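Local coordinates for protein Abbfa_003403 (Acinetobacter baumannii, PDB 4ZXH) that probably assembles a peptide as a four-domain nonribosomal peptide synthetase, with condensation, adenylation, phosphopantetheinylated carrier and thioesterase domains in one chain, at residues 30-40 and 115-123; 396-406 and 418-426. All coordinates share one frame; numbering follows the deposited sequence.

Contact 1: 30-40 and 115-123; sequences QRLEPTCSAYN and TKQPFDLTQ. With PNS (4'-phosphopantetheine), chain B.
N40 meets 115-123 with its whole side chain. Its CB lies 3.8 Å from T115 O. With CG anti to the carbonyl carbon (chi1 -70°), the amide is carried between the T115 carbonyl and the F119 ring. CG comes in plane at the ring edge, and OD1 sits 3.7 Å from F119 CD2; amide and ring planes stand 70° apart. At the tip, ND2 spends both its hydrogens on backbone: a nearly straight bond of 2.8 Å to T115 O, in the carbonyl plane, and a more bent one of 3.0 Å to Q117 O, reached from above the plane of the Q117 carbonyl. Q117 O also accepts from R128. The two bonds tie the C-terminal end of helix 104-115 and the following loop to the start of strand 40-49.

Q30 lays CB against L121 CD1 (3.8 Å), the two side chains crossing at about a right angle. Q30 NE2 turns back to C36 O at 2.8 Å, and its OE1 reaches H146, the first histidine of the probable HHxxxD motif of condensation domains. Y39, next to N40, puts OH 3.1 Å from N41 of the 4'-phosphopantetheine and lines the condensation-domain pantetheine pocket beside this packing.

Contact 2: 396-406 and 418-426; sequences QQEGQLDITLE and VLKYNTDLF. With PNS (4'-phosphopantetheine), chain B.
K420 and E406 lie diagonally across a beta hairpin, on the face of the sheet that also carries T404 and V418. Strands 403-406 and 418-422 run antiparallel, their axes 4.7 Å apart at an angle of 168°. T404 with K420 and E406 with V418 are hydrogen-bonded pairs; I403 with Y421 and L405 with L419 are non-hydrogen-bonded ones. N422 N extends the ladder to D402 O.

The K420 chain runs extended from CG to NZ and crosses the E406 side chain at a slant. K420 NZ forms a salt bridge of 2.8 Å to E406 OE2, approaching from the syn side but tilted 32° out of the carboxylate plane. K420 NZ also hydrogen-bonds two backbone carbonyls, Q396 O at 2.8 Å and Q397 O at 2.7 Å, the latter met from above its plane. One buried lysine thereby pins the loop before strand 403-411 against the hairpin, and E406 probably balances its charge.

The other face, with I403, L405, L419 and Y421, is mostly apolar and packs on helix 428-447. Here I403 splits its branches: CG2 points to L419 CD1 (3.6 Å), while CG1 reaches F426 CE2 (3.8 Å), with I403 and F426 crossing at about a right angle. D402 O lies in the plane of the F426 ring, at its edge. L425 CD1 rests on the D402 carboxylate, whose OD2 is held by R221 and H213.

The loop pinned by K420 also lines the pantetheine pocket. L401 CD1 touches S44 of the 4'-phosphopantetheine at 3.7 Å, and Q400 OE1 lies 3.1 Å from its C43.

How the contacts relate
Both contacts belong to the condensation domain, with centres about 17 Å apart, and each contributes to one pantetheine pocket: contact 1 through Y39, contact 2 through Q400 and L401. Contact 2 is buried core, a hairpin in a four-stranded sheet with backbone pairing, a mostly apolar face and an internal lysine. Contact 1 is only partly buried: loops and turns beside helix 21-32 and the six-stranded sheet, joined by a side-chain amide and scattered contacts, burying 460 against 717 Å². K116 NZ of contact 1 makes a 2.7 Å salt bridge to E398 OE1 of contact 2, and Q400 NE2 probably donates to A38 O. Loop 396-402 thus bonds to its hairpin and to both segments of contact 1.

Contact 1: 30-40 and 115-123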
loop_
_atom_site.group_PDB
_atom_site.type_symbol
_atom_site.label_atom_id
_atom_site.label_comp_id
_atom_site.label_asym_id
_atom_site.label_seq_id
_atom_site.Cartn_x
_atom_site.Cartn_y
_atom_site.Cartn_z
ATOM N N GLN A 30 5.227 11.943 15.394
ATOM C CA GLN A 30 6.626 12.376 15.349
ATOM C C GLN A 30 7.624 11.272 15.704
ATOM O O GLN A 30 8.717 11.244 15.134
ATOM C CB GLN A 30 6.862 13.574 16.266
ATOM C CG GLN A 30 8.127 14.360 15.916
ATOM C CD GLN A 30 8.040 14.985 14.530
ATOM O OE1 GLN A 30 7.164 15.792 14.264
ATOM N NE2 GLN A 30 8.951 14.613 13.648
ATOM N N ARG A 31 7.281 10.382 16.638
ATOM C CA ARG A 31 8.128 9.198 16.888
ATOM C C ARG A 31 8.074 8.245 15.707
ATOM O O ARG A 31 9.072 7.643 15.328
ATOM C CB ARG A 31 7.719 8.442 18.162
ATOM C CG ARG A 31 8.299 9.031 19.415
ATOM C CD ARG A 31 9.817 9.037 19.365
ATOM N NE ARG A 31 10.377 7.902 20.085
ATOM C CZ ARG A 31 10.708 7.943 21.371
ATOM N NH1 ARG A 31 10.539 9.068 22.040
ATOM N NH2 ARG A 31 11.206 6.876 21.984
ATOM N N LEU A 32 6.889 8.102 15.139
ATOM C CA LEU A 32 6.678 7.152 14.068
ATOM C C LEU A 32 7.514 7.524 12.844
ATOM O O LEU A 32 8.125 6.667 12.214
ATOM C CB LEU A 32 5.205 7.097 13.719
ATOM C CG LEU A 32 4.747 5.917 12.896
ATOM C CD1 LEU A 32 5.014 4.626 13.669
ATOM C CD2 LEU A 32 3.274 6.102 12.608
ATOM N N GLU A 33 7.560 8.811 12.522
ATOM C CA GLU A 33 8.370 9.268 11.398
ATOM C C GLU A 33 9.239 10.453 11.833
ATOM O O GLU A 33 8.803 11.593 11.771
ATOM C CB GLU A 33 7.464 9.637 10.211
ATOM C CG GLU A 33 8.207 10.135 9.003
ATOM C CD GLU A 33 9.454 9.323 8.726
ATOM O OE1 GLU A 33 9.332 8.122 8.373
ATOM O OE2 GLU A 33 10.559 9.884 8.911
ATOM N N PRO A 34 10.468 10.182 12.306
ATOM C CA PRO A 34 11.245 11.250 12.945
ATOM C C PRO A 34 11.615 12.421 12.043
ATOM O O PRO A 34 11.812 13.499 12.587
ATOM C CB PRO A 34 12.494 10.518 13.426
ATOM C CG PRO A 34 12.013 9.146 13.700
ATOM C CD PRO A 34 11.057 8.859 12.574
ATOM N N THR A 35 11.666 12.242 10.723
ATOM C CA THR A 35 11.952 13.365 9.817
ATOM C C THR A 35 10.715 14.218 9.511
ATOM O O THR A 35 10.763 15.136 8.699
ATOM C CB THR A 35 12.529 12.899 8.468
ATOM O OG1 THR A 35 11.456 12.504 7.605
ATOM C CG2 THR A 35 13.499 11.765 8.658
ATOM N N CYS A 36 9.607 13.908 10.160
ATOM C CA CYS A 36 8.379 14.649 9.943
ATOM C C CYS A 36 8.528 16.103 10.373
ATOM O O CYS A 36 9.056 16.392 11.437
ATOM C CB CYS A 36 7.231 13.982 10.698
ATOM S SG CYS A 36 5.591 14.709 10.475
ATOM N N SER A 37 8.049 17.015 9.535
ATOM C CA SER A 37 7.993 18.422 9.887
ATOM C C SER A 37 6.573 18.955 9.751
ATOM O O SER A 37 6.306 20.145 9.931
ATOM C CB SER A 37 8.911 19.223 8.998
ATOM O OG SER A 37 8.307 19.380 7.743
ATOM N N ALA A 38 5.648 18.066 9.437
ATOM C CA ALA A 38 4.304 18.502 9.123
ATOM C C ALA A 38 3.617 19.202 10.301
ATOM O O ALA A 38 2.587 19.845 10.106
ATOM C CB ALA A 38 3.472 17.316 8.644
ATOM N N TYR A 39 4.172 19.082 11.506
ATOM C CA TYR A 39 3.573 19.725 12.682
ATOM C C TYR A 39 4.457 20.837 13.294
ATOM O O TYR A 39 4.301 21.202 14.457
ATOM C CB TYR A 39 3.236 18.664 13.737
ATOM C CG TYR A 39 2.130 17.763 13.281
ATOM C CD1 TYR A 39 0.799 18.172 13.362
ATOM C CD2 TYR A 39 2.405 16.517 12.720
ATOM C CE1 TYR A 39 -0.229 17.353 12.913
ATOM C CE2 TYR A 39 1.381 15.693 12.266
ATOM C CZ TYR A 39 0.063 16.124 12.363
ATOM O OH TYR A 39 -0.962 15.312 11.930
ATOM N N ASN A 40 5.376 21.365 12.491
ATOM C CA ASN A 40 6.160 22.544 12.838
ATOM C C ASN A 40 5.395 23.833 12.577
ATOM O O ASN A 40 5.486 24.372 11.477
ATOM C CB ASN A 40 7.447 22.592 12.012
ATOM C CG ASN A 40 8.435 21.522 12.388
ATOM O OD1 ASN A 40 8.089 20.520 12.999
ATOM N ND2 ASN A 40 9.682 21.730 12.013
ATOM N N THR A 115 13.052 26.004 8.830
ATOM C CA THR A 115 11.987 25.771 9.802
ATOM C C THR A 115 11.407 24.356 9.736
ATOM O O THR A 115 10.727 23.940 10.657
ATOM C CB THR A 115 10.820 26.788 9.630
ATOM O OG1 THR A 115 10.180 26.603 8.362
ATOM C CG2 THR A 115 11.323 28.234 9.751
ATOM N N LYS A 116 11.664 23.623 8.655
ATOM C CA LYS A 116 11.231 22.221 8.554
ATOM C C LYS A 116 12.192 21.212 9.194
ATOM O O LYS A 116 11.963 20.002 9.119
ATOM C CB LYS A 116 11.013 21.832 7.085
ATOM C CG LYS A 116 9.607 22.094 6.636
ATOM C CD LYS A 116 9.456 22.194 5.129
ATOM C CE LYS A 116 8.124 22.914 4.854
ATOM N NZ LYS A 116 7.830 23.068 3.399
ATOM N N GLN A 117 13.276 21.687 9.794
ATOM C CA GLN A 117 14.178 20.770 10.478
ATOM C C GLN A 117 13.356 20.185 11.609
ATOM O O GLN A 117 12.563 20.885 12.240
ATOM C CB GLN A 117 15.447 21.473 10.961
ATOM C CG GLN A 117 16.411 21.809 9.821
ATOM C CD GLN A 117 17.275 23.072 10.053
ATOM O OE1 GLN A 117 17.112 23.820 11.025
ATOM N NE2 GLN A 117 18.191 23.311 9.124
ATOM N N PRO A 118 13.472 18.880 11.808
ATOM C CA PRO A 118 12.527 18.174 12.672
ATOM C C PRO A 118 12.887 18.334 14.129
ATOM O O PRO A 118 14.044 18.609 14.401
ATOM C CB PRO A 118 12.677 16.705 12.227
ATOM C CG PRO A 118 14.072 16.607 11.765
ATOM C CD PRO A 118 14.403 17.964 11.137
ATOM N N PHE A 119 11.927 18.154 15.030
ATOM C CA PHE A 119 12.201 18.172 16.461
ATOM C C PHE A 119 12.316 16.753 17.018
ATOM O O PHE A 119 11.673 15.840 16.529
ATOM C CB PHE A 119 11.089 18.904 17.224
ATOM C CG PHE A 119 11.042 20.392 16.988
ATOM C CD1 PHE A 119 11.660 21.271 17.876
ATOM C CD2 PHE A 119 10.340 20.918 15.912
ATOM C CE1 PHE A 119 11.607 22.631 17.675
ATOM C CE2 PHE A 119 10.280 22.277 15.704
ATOM C CZ PHE A 119 10.915 23.139 16.584
ATOM N N ASP A 120 13.136 16.587 18.047
ATOM C CA ASP A 120 13.100 15.417 18.911
ATOM C C ASP A 120 12.318 15.807 20.158
ATOM O O ASP A 120 12.806 16.570 21.000
ATOM C CB ASP A 120 14.515 14.970 19.267
ATOM C CG ASP A 120 14.551 13.682 20.091
ATOM O OD1 ASP A 120 13.518 13.274 20.687
ATOM O OD2 ASP A 120 15.640 13.065 20.126
ATOM N N LEU A 121 11.102 15.299 20.285
ATOM C CA LEU A 121 10.225 15.803 21.327
ATOM C C LEU A 121 10.702 15.403 22.720
ATOM O O LEU A 121 10.205 15.911 23.715
ATOM C CB LEU A 121 8.793 15.320 21.094
ATOM C CG LEU A 121 8.152 15.792 19.786
ATOM C CD1 LEU A 121 6.720 15.317 19.693
ATOM C CD2 LEU A 121 8.236 17.297 19.655
ATOM N N THR A 122 11.676 14.508 22.797
ATOM C CA THR A 122 12.170 14.060 24.099
ATOM C C THR A 122 13.290 14.949 24.659
ATOM O O THR A 122 13.686 14.821 25.826
ATOM C CB THR A 122 12.678 12.629 24.021
ATOM O OG1 THR A 122 13.987 12.623 23.453
ATOM C CG2 THR A 122 11.764 11.812 23.136
ATOM N N GLN A 123 13.776 15.860 23.826
ATOM C CA GLN A 123 14.882 16.734 24.181
ATOM C C GLN A 123 14.456 18.202 24.009
ATOM O O GLN A 123 14.101 18.616 22.901
ATOM C CB GLN A 123 16.105 16.406 23.302
ATOM C CG GLN A 123 17.477 16.536 23.988
ATOM C CD GLN A 123 17.612 15.693 25.259
ATOM O OE1 GLN A 123 18.158 16.150 26.267
ATOM N NE2 GLN A 123 17.134 14.449 25.204
HETATM O O23 PNS B . -2.843 4.052 15.153
HETATM P P24 PNS B . -2.928 4.483 16.594
HETATM O O25 PNS B . -3.839 3.720 17.517
HETATM O O27 PNS B . -3.440 6.012 16.544
HETATM C C28 PNS B . -2.738 6.985 15.778
HETATM C C29 PNS B . -3.406 8.336 15.972
HETATM C C30 PNS B . -3.374 8.600 17.478
HETATM C C31 PNS B . -4.845 8.266 15.461
HETATM C C32 PNS B . -2.646 9.401 15.167
HETATM O O33 PNS B . -2.398 8.853 13.862
HETATM C C34 PNS B . -3.436 10.694 15.102
HETATM O O35 PNS B . -3.726 11.337 16.110
HETATM N N36 PNS B . -3.811 11.142 13.911
HETATM C C37 PNS B . -4.573 12.369 13.746
HETATM C C38 PNS B . -3.745 13.312 12.874
HETATM C C39 PNS B . -4.007 14.730 13.279
HETATM O O40 PNS B . -4.176 15.025 14.453
HETATM N N41 PNS B . -4.035 15.583 12.264
HETATM C C42 PNS B . -4.255 17.009 12.306
HETATM C C43 PNS B . -4.504 17.323 10.846
HETATM S S44 PNS B . -6.284 17.387 10.602
#

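Contact 2: 396-406 and 418-426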
loop_
_atom_site.group_PDB
_atom_site.type_symbol
_atom_site.label_atom_id
_atom_site.label_comp_id
_atom_site.label_asym_id
_atom_site.label_seq_id
_atom_site.Cartn_x
_atom_site.Cartn_y
_atom_site.Cartn_z
ATOM N N GLN A 396 4.188 26.269 5.596
ATOM C CA GLN A 396 4.351 25.597 6.883
ATOM C C GLN A 396 3.237 24.576 7.160
ATOM O O GLN A 396 2.179 24.593 6.522
ATOM C CB GLN A 396 4.433 26.635 8.013
ATOM C CG GLN A 396 3.257 27.566 8.119
ATOM C CD GLN A 396 2.282 27.087 9.165
ATOM O OE1 GLN A 396 2.647 26.908 10.338
ATOM N NE2 GLN A 396 1.044 26.822 8.744
ATOM N N GLN A 397 3.497 23.696 8.123
ATOM C CA GLN A 397 2.676 22.502 8.380
ATOM C C GLN A 397 2.200 21.811 7.092
ATOM O O GLN A 397 1.000 21.756 6.797
ATOM C CB GLN A 397 1.442 22.821 9.238
ATOM C CG GLN A 397 1.612 23.892 10.314
ATOM C CD GLN A 397 0.665 23.775 11.505
ATOM O OE1 GLN A 397 -0.230 22.949 11.539
ATOM N NE2 GLN A 397 0.787 24.720 12.412
ATOM N N GLU A 398 3.128 21.271 6.324
ATOM C CA GLU A 398 2.730 20.573 5.112
ATOM C C GLU A 398 2.858 19.063 5.268
ATOM O O GLU A 398 3.830 18.568 5.846
ATOM C CB GLU A 398 3.547 21.070 3.921
ATOM C CG GLU A 398 3.261 22.510 3.609
ATOM C CD GLU A 398 4.160 23.084 2.537
ATOM O OE1 GLU A 398 5.343 22.687 2.480
ATOM O OE2 GLU A 398 3.691 23.972 1.780
ATOM N N GLY A 399 1.856 18.343 4.770
ATOM C CA GLY A 399 1.897 16.893 4.713
ATOM C C GLY A 399 1.276 16.168 5.892
ATOM O O GLY A 399 1.657 15.037 6.211
ATOM N N GLN A 400 0.322 16.806 6.551
ATOM C CA GLN A 400 -0.364 16.148 7.646
ATOM C C GLN A 400 -1.304 15.101 7.107
ATOM O O GLN A 400 -1.364 13.986 7.628
ATOM C CB GLN A 400 -1.139 17.154 8.489
ATOM C CG GLN A 400 -0.246 18.025 9.330
ATOM C CD GLN A 400 -1.018 19.130 9.987
ATOM O OE1 GLN A 400 -2.238 19.223 9.816
ATOM N NE2 GLN A 400 -0.318 19.976 10.761
ATOM N N LEU A 401 -2.025 15.472 6.048
ATOM C CA LEU A 401 -3.020 14.608 5.429
ATOM C C LEU A 401 -2.785 14.487 3.937
ATOM O O LEU A 401 -1.780 14.966 3.432
ATOM C CB LEU A 401 -4.418 15.140 5.701
ATOM C CG LEU A 401 -4.835 15.219 7.171
ATOM C CD1 LEU A 401 -6.221 15.856 7.259
ATOM C CD2 LEU A 401 -4.808 13.824 7.819
ATOM N N ASP A 402 -3.702 13.828 3.235
ATOM C CA ASP A 402 -3.607 13.705 1.785
ATOM C C ASP A 402 -3.918 15.048 1.164
ATOM O O ASP A 402 -3.241 15.495 0.226
ATOM C CB ASP A 402 -4.566 12.643 1.247
ATOM C CG ASP A 402 -4.064 11.231 1.463
ATOM O OD1 ASP A 402 -3.106 11.048 2.242
ATOM O OD2 ASP A 402 -4.626 10.299 0.847
ATOM N N ILE A 403 -4.953 15.680 1.714
ATOM C CA ILE A 403 -5.429 16.998 1.308
ATOM C C ILE A 403 -5.897 17.742 2.551
ATOM O O ILE A 403 -6.538 17.145 3.426
ATOM C CB ILE A 403 -6.620 16.915 0.320
ATOM C CG1 ILE A 403 -6.255 16.170 -0.945
ATOM C CG2 ILE A 403 -7.052 18.280 -0.119
ATOM C CD1 ILE A 403 -7.466 15.911 -1.823
ATOM N N THR A 404 -5.592 19.032 2.642
ATOM C CA THR A 404 -6.206 19.869 3.657
ATOM C C THR A 404 -6.615 21.224 3.076
ATOM O O THR A 404 -5.797 21.937 2.504
ATOM C CB THR A 404 -5.274 20.131 4.863
ATOM O OG1 THR A 404 -4.897 18.900 5.485
ATOM C CG2 THR A 404 -5.979 21.001 5.883
ATOM N N LEU A 405 -7.881 21.577 3.246
ATOM C CA LEU A 405 -8.376 22.904 2.910
ATOM C C LEU A 405 -8.312 23.832 4.131
ATOM O O LEU A 405 -8.925 23.552 5.163
ATOM C CB LEU A 405 -9.812 22.812 2.389
ATOM C CG LEU A 405 -10.477 24.107 1.961
ATOM C CD1 LEU A 405 -9.705 24.653 0.781
ATOM C CD2 LEU A 405 -11.916 23.836 1.585
ATOM N N GLU A 406 -7.574 24.933 4.020
ATOM C CA GLU A 406 -7.482 25.895 5.119
ATOM C C GLU A 406 -8.124 27.229 4.743
ATOM O O GLU A 406 -7.712 27.873 3.780
ATOM C CB GLU A 406 -6.023 26.109 5.521
ATOM C CG GLU A 406 -5.299 24.832 5.855
ATOM C CD GLU A 406 -3.913 25.066 6.432
ATOM O OE1 GLU A 406 -3.418 26.219 6.353
ATOM O OE2 GLU A 406 -3.317 24.088 6.956
ATOM N N VAL A 418 -6.001 28.211 1.534
ATOM C CA VAL A 418 -4.796 27.468 1.221
ATOM C C VAL A 418 -5.151 26.016 1.035
ATOM O O VAL A 418 -5.638 25.391 1.967
ATOM C CB VAL A 418 -3.727 27.560 2.331
ATOM C CG1 VAL A 418 -2.377 27.020 1.822
ATOM C CG2 VAL A 418 -3.569 28.974 2.800
ATOM N N LEU A 419 -4.914 25.478 -0.158
ATOM C CA LEU A 419 -5.047 24.042 -0.370
ATOM C C LEU A 419 -3.697 23.374 -0.136
ATOM O O LEU A 419 -2.739 23.597 -0.875
ATOM C CB LEU A 419 -5.565 23.709 -1.776
ATOM C CG LEU A 419 -5.834 22.199 -1.975
ATOM C CD1 LEU A 419 -7.052 21.716 -1.213
ATOM C CD2 LEU A 419 -5.976 21.846 -3.431
ATOM N N LYS A 420 -3.621 22.569 0.911
ATOM C CA LYS A 420 -2.421 21.788 1.183
ATOM C C LYS A 420 -2.613 20.401 0.639
ATOM O O LYS A 420 -3.681 19.808 0.818
ATOM C CB LYS A 420 -2.137 21.740 2.673
ATOM C CG LYS A 420 -1.799 23.120 3.214
ATOM C CD LYS A 420 -1.212 22.974 4.548
ATOM C CE LYS A 420 -0.875 24.280 5.147
ATOM N NZ LYS A 420 -0.550 24.013 6.574
ATOM N N TYR A 421 -1.588 19.888 -0.035
ATOM C CA TYR A 421 -1.676 18.596 -0.709
ATOM C C TYR A 421 -0.373 17.823 -0.608
ATOM O O TYR A 421 0.720 18.395 -0.653
ATOM C CB TYR A 421 -2.057 18.780 -2.178
ATOM C CG TYR A 421 -1.038 19.530 -3.007
ATOM C CD1 TYR A 421 -0.969 20.923 -2.984
ATOM C CD2 TYR A 421 -0.153 18.851 -3.830
ATOM C CE1 TYR A 421 -0.022 21.617 -3.754
ATOM C CE2 TYR A 421 0.787 19.535 -4.608
ATOM C CZ TYR A 421 0.850 20.910 -4.569
ATOM O OH TYR A 421 1.791 21.570 -5.345
ATOM N N ASN A 422 -0.507 16.511 -0.475
ATOM C CA ASN A 422 0.621 15.595 -0.370
ATOM C C ASN A 422 1.284 15.397 -1.740
ATOM O O ASN A 422 0.652 14.864 -2.655
ATOM C CB ASN A 422 0.100 14.277 0.210
ATOM C CG ASN A 422 1.182 13.260 0.470
ATOM O OD1 ASN A 422 2.147 13.121 -0.293
ATOM N ND2 ASN A 422 1.011 12.506 1.549
ATOM N N THR A 423 2.545 15.807 -1.883
ATOM C CA THR A 423 3.227 15.772 -3.185
ATOM C C THR A 423 3.710 14.382 -3.643
ATOM O O THR A 423 4.346 14.253 -4.693
ATOM C CB THR A 423 4.451 16.707 -3.208
ATOM O OG1 THR A 423 5.367 16.336 -2.171
ATOM C CG2 THR A 423 4.030 18.115 -3.011
ATOM N N ASP A 424 3.427 13.349 -2.865
ATOM C CA ASP A 424 3.702 11.987 -3.322
ATOM C C ASP A 424 2.453 11.391 -3.974
ATOM O O ASP A 424 2.509 10.351 -4.620
ATOM C CB ASP A 424 4.180 11.093 -2.171
ATOM C CG ASP A 424 5.632 11.362 -1.774
ATOM O OD1 ASP A 424 6.347 12.089 -2.498
ATOM O OD2 ASP A 424 6.068 10.823 -0.734
ATOM N N LEU A 425 1.329 12.075 -3.814
ATOM C CA LEU A 425 0.071 11.623 -4.379
ATOM C C LEU A 425 -0.409 12.519 -5.523
ATOM O O LEU A 425 -0.943 12.033 -6.525
ATOM C CB LEU A 425 -0.989 11.565 -3.287
ATOM C CG LEU A 425 -0.523 10.814 -2.044
ATOM C CD1 LEU A 425 -1.670 10.656 -1.064
ATOM C CD2 LEU A 425 0.066 9.468 -2.419
ATOM N N PHE A 426 -0.212 13.825 -5.373
ATOM C CA PHE A 426 -0.744 14.784 -6.332
ATOM C C PHE A 426 0.317 15.672 -6.972
ATOM O O PHE A 426 1.326 16.030 -6.350
ATOM C CB PHE A 426 -1.794 15.646 -5.648
ATOM C CG PHE A 426 -2.949 14.862 -5.118
ATOM C CD1 PHE A 426 -3.828 14.231 -5.989
ATOM C CD2 PHE A 426 -3.151 14.733 -3.756
ATOM C CE1 PHE A 426 -4.906 13.485 -5.509
ATOM C CE2 PHE A 426 -4.227 13.998 -3.262
ATOM C CZ PHE A 426 -5.104 13.378 -4.141
HETATM O O23 PNS B . -2.843 4.052 15.153
HETATM P P24 PNS B . -2.928 4.483 16.594
HETATM O O25 PNS B . -3.839 3.720 17.517
HETATM O O27 PNS B . -3.440 6.012 16.544
HETATM C C28 PNS B . -2.738 6.985 15.778
HETATM C C29 PNS B . -3.406 8.336 15.972
HETATM C C30 PNS B . -3.374 8.600 17.478
HETATM C C31 PNS B . -4.845 8.266 15.461
HETATM C C32 PNS B . -2.646 9.401 15.167
HETATM O O33 PNS B . -2.398 8.853 13.862
HETATM C C34 PNS B . -3.436 10.694 15.102
HETATM O O35 PNS B . -3.726 11.337 16.110
HETATM N N36 PNS B . -3.811 11.142 13.911
HETATM C C37 PNS B . -4.573 12.369 13.746
HETATM C C38 PNS B . -3.745 13.312 12.874
HETATM C C39 PNS B . -4.007 14.730 13.279
HETATM O O40 PNS B . -4.176 15.025 14.453
HETATM N N41 PNS B . -4.035 15.583 12.264
HETATM C C42 PNS B . -4.255 17.009 12.306
HETATM C C43 PNS B . -4.504 17.323 10.846
HETATM S S44 PNS B . -6.284 17.387 10.602
#